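Local coordinates for increased recombination centers protein 6 (Saccharomyces cerevisiae, PDB 3UC9) that acts as a clathrin coat accessory factor related to small G proteins and is involved in gross chromosomal rearrangements and telomere healing, at residues A[43-51]-A[186-194]. Numbering follows the deposited sequence.
Sequences TQFLQDLFH and LDRIQEIID
Leu49, in the last turn of helix 39-50, and Leu186, near the start of helix 185-195, bring the two backbones closest, their CA atoms 6.9 Å apart. The axes of segments 43-50 and 186-194 cross at -63° and approach to 10.8 Å. Leu49 is the knob: its side chain sits in a hole made by Leu186, Ile189, Gln190 and Ile193. With CG anti to the backbone N (chi1 -176°), it sends CD2 against Ile189 CG2 at 3.7 Å and, tip to tip, toward Ile193 CD1, while CD1 lies 4.3 Å from Gln190 CB. Leu186 divides its two methyls between Phe45 and Asp48. Its CD1 presses on Phe45 CE1 at 3.4 Å, and CD2 packs on Asp48 CB at 3.5 Å; chi1 of -111°, away from a staggered value, accompanies this tight fit. Ile189 CD1 approaches the Phe45 ring at its edge, in the ring plane, 3.7 Å from CE1. One turn on, Ile193 CD1 rests 4.1 Å from CZ of the Phe50 ring; Leu49 CG lies over the centre of one face of that ring. Trp168 meets Phe45 edge-to-face and touches Leu186, and Trp65 lies against Leu49 and Ile193. Phe50 touches Leu76 of strand 71-81 while Ile189 lies on Val135 and Val137 of strand 133-138, so the two helices lie side by side over the Rossmann-like sheet. Methyl groups and aromatic rings do the joining; the joint is apolar, and probably owes its stability to close fit and buried apolar surface rather than to polar bonds between the helices, with the Asp48 carboxylate left at the margin.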
# COMPACT_ATOMS: atom_id res chain seq x y z
N THR A 43 -5.43 -12.16 0.86
CA THR A 43 -6.84 -12.25 1.29
C THR A 43 -6.96 -12.16 2.82
O THR A 43 -7.86 -11.49 3.35
CB THR A 43 -7.56 -13.54 0.74
OG1 THR A 43 -7.06 -14.71 1.40
CG2 THR A 43 -7.36 -13.68 -0.76
N GLN A 44 -6.04 -12.82 3.53
CA GLN A 44 -5.98 -12.71 4.99
C GLN A 44 -5.66 -11.27 5.45
O GLN A 44 -6.24 -10.76 6.40
CB GLN A 44 -4.93 -13.67 5.57
CG GLN A 44 -5.24 -15.15 5.41
CD GLN A 44 -4.34 -16.02 6.30
OE1 GLN A 44 -4.82 -16.77 7.15
NE2 GLN A 44 -3.02 -15.90 6.11
N PHE A 45 -4.72 -10.62 4.75
CA PHE A 45 -4.38 -9.21 5.02
C PHE A 45 -5.61 -8.32 4.87
O PHE A 45 -5.84 -7.43 5.70
CB PHE A 45 -3.28 -8.76 4.06
CG PHE A 45 -2.88 -7.31 4.18
CD1 PHE A 45 -1.81 -6.93 4.99
CD2 PHE A 45 -3.56 -6.33 3.48
CE1 PHE A 45 -1.43 -5.61 5.10
CE2 PHE A 45 -3.18 -4.98 3.59
CZ PHE A 45 -2.12 -4.63 4.41
N LEU A 46 -6.41 -8.55 3.83
CA LEU A 46 -7.61 -7.73 3.60
C LEU A 46 -8.62 -7.91 4.73
O LEU A 46 -9.23 -6.95 5.18
CB LEU A 46 -8.26 -8.08 2.27
CG LEU A 46 -7.49 -7.71 1.00
CD1 LEU A 46 -8.09 -8.40 -0.21
CD2 LEU A 46 -7.42 -6.21 0.80
N GLN A 47 -8.78 -9.14 5.19
CA GLN A 47 -9.65 -9.40 6.33
C GLN A 47 -9.15 -8.68 7.59
O GLN A 47 -9.93 -8.07 8.32
CB GLN A 47 -9.79 -10.91 6.59
CG GLN A 47 -10.66 -11.27 7.80
CD GLN A 47 -12.07 -10.68 7.70
OE1 GLN A 47 -12.71 -10.79 6.66
NE2 GLN A 47 -12.54 -10.07 8.79
N ASP A 48 -7.84 -8.77 7.85
CA ASP A 48 -7.27 -8.24 9.09
C ASP A 48 -7.27 -6.71 9.16
O ASP A 48 -7.55 -6.12 10.20
CB ASP A 48 -5.85 -8.78 9.31
CG ASP A 48 -5.83 -10.28 9.62
OD1 ASP A 48 -6.88 -10.84 10.02
OD2 ASP A 48 -4.75 -10.89 9.47
N LEU A 49 -6.96 -6.06 8.04
CA LEU A 49 -6.84 -4.60 8.02
C LEU A 49 -8.16 -3.92 7.66
O LEU A 49 -8.52 -2.91 8.27
CB LEU A 49 -5.75 -4.19 7.04
CG LEU A 49 -5.44 -2.69 6.97
CD1 LEU A 49 -5.13 -2.12 8.34
CD2 LEU A 49 -4.29 -2.46 6.00
N PHE A 50 -8.86 -4.46 6.67
CA PHE A 50 -10.07 -3.82 6.14
C PHE A 50 -11.37 -4.52 6.47
O PHE A 50 -12.44 -4.02 6.13
CB PHE A 50 -9.97 -3.69 4.62
CG PHE A 50 -8.82 -2.85 4.16
CD1 PHE A 50 -8.78 -1.50 4.43
CD2 PHE A 50 -7.78 -3.41 3.44
CE1 PHE A 50 -7.72 -0.72 4.00
CE2 PHE A 50 -6.72 -2.65 3.01
CZ PHE A 50 -6.69 -1.30 3.29
N HIS A 51 -11.29 -5.68 7.12
CA HIS A 51 -12.48 -6.49 7.44
C HIS A 51 -13.29 -6.77 6.18
O HIS A 51 -14.53 -6.67 6.17
CB HIS A 51 -13.30 -5.80 8.53
CG HIS A 51 -12.47 -5.37 9.70
ND1 HIS A 51 -12.19 -4.05 9.97
CD2 HIS A 51 -11.81 -6.09 10.64
CE1 HIS A 51 -11.42 -3.97 11.04
NE2 HIS A 51 -11.18 -5.20 11.47
N LEU A 186 0.74 -4.33 11.20
CA LEU A 186 -0.53 -3.79 10.70
C LEU A 186 -0.94 -2.53 11.45
O LEU A 186 -1.62 -1.68 10.89
CB LEU A 186 -1.66 -4.83 10.78
CG LEU A 186 -2.21 -5.41 9.47
CD1 LEU A 186 -1.11 -5.86 8.50
CD2 LEU A 186 -3.17 -6.56 9.76
N ASP A 187 -0.53 -2.41 12.72
CA ASP A 187 -0.79 -1.19 13.51
C ASP A 187 -0.16 0.02 12.82
O ASP A 187 -0.77 1.09 12.76
CB ASP A 187 -0.26 -1.35 14.95
CG ASP A 187 -0.91 -0.37 15.94
OD1 ASP A 187 -2.03 0.12 15.69
OD2 ASP A 187 -0.29 -0.10 17.00
N ARG A 188 1.04 -0.15 12.28
CA ARG A 188 1.72 0.93 11.56
C ARG A 188 1.02 1.27 10.25
O ARG A 188 0.85 2.44 9.90
CB ARG A 188 3.17 0.57 11.26
CG ARG A 188 3.94 1.61 10.42
CD ARG A 188 3.89 3.05 10.99
NE ARG A 188 4.53 4.00 10.07
CZ ARG A 188 4.21 5.28 9.92
NH1 ARG A 188 3.23 5.85 10.63
NH2 ARG A 188 4.88 6.02 9.04
N ILE A 189 0.65 0.23 9.51
CA ILE A 189 -0.07 0.43 8.26
C ILE A 189 -1.38 1.18 8.52
O ILE A 189 -1.72 2.13 7.79
CB ILE A 189 -0.34 -0.91 7.53
CG1 ILE A 189 0.97 -1.64 7.25
CG2 ILE A 189 -1.09 -0.64 6.21
CD1 ILE A 189 0.81 -3.00 6.58
N GLN A 190 -2.09 0.79 9.57
CA GLN A 190 -3.32 1.51 9.98
C GLN A 190 -3.04 3.00 10.22
O GLN A 190 -3.84 3.85 9.84
CB GLN A 190 -3.92 0.87 11.24
CG GLN A 190 -5.24 1.48 11.69
CD GLN A 190 -5.77 0.82 12.97
OE1 GLN A 190 -5.03 0.16 13.69
NE2 GLN A 190 -7.06 1.02 13.25
N GLU A 191 -1.92 3.29 10.88
CA GLU A 191 -1.52 4.68 11.15
C GLU A 191 -1.22 5.47 9.88
O GLU A 191 -1.53 6.66 9.78
CB GLU A 191 -0.28 4.70 12.05
CG GLU A 191 0.15 6.09 12.49
CD GLU A 191 1.27 6.07 13.52
OE1 GLU A 191 2.28 5.37 13.29
OE2 GLU A 191 1.15 6.78 14.53
N ILE A 192 -0.58 4.81 8.92
CA ILE A 192 -0.27 5.44 7.64
C ILE A 192 -1.57 5.83 6.94
O ILE A 192 -1.69 6.93 6.42
CB ILE A 192 0.60 4.53 6.77
CG1 ILE A 192 2.01 4.43 7.36
CG2 ILE A 192 0.65 5.05 5.35
CD1 ILE A 192 2.93 3.44 6.63
N ILE A 193 -2.56 4.96 6.99
CA ILE A 193 -3.84 5.26 6.35
C ILE A 193 -4.57 6.36 7.13
O ILE A 193 -5.11 7.29 6.53
CB ILE A 193 -4.70 3.99 6.20
CG1 ILE A 193 -3.96 2.99 5.31
CG2 ILE A 193 -6.08 4.33 5.57
CD1 ILE A 193 -4.61 1.62 5.19
N ASP A 194 -4.58 6.26 8.45
CA ASP A 194 -5.20 7.26 9.31
C ASP A 194 -4.65 8.67 9.08
O ASP A 194 -5.41 9.63 9.11
CB ASP A 194 -4.98 6.93 10.79
CG ASP A 194 -5.88 5.84 11.31
OD1 ASP A 194 -6.87 5.48 10.65
OD2 ASP A 194 -5.59 5.35 12.43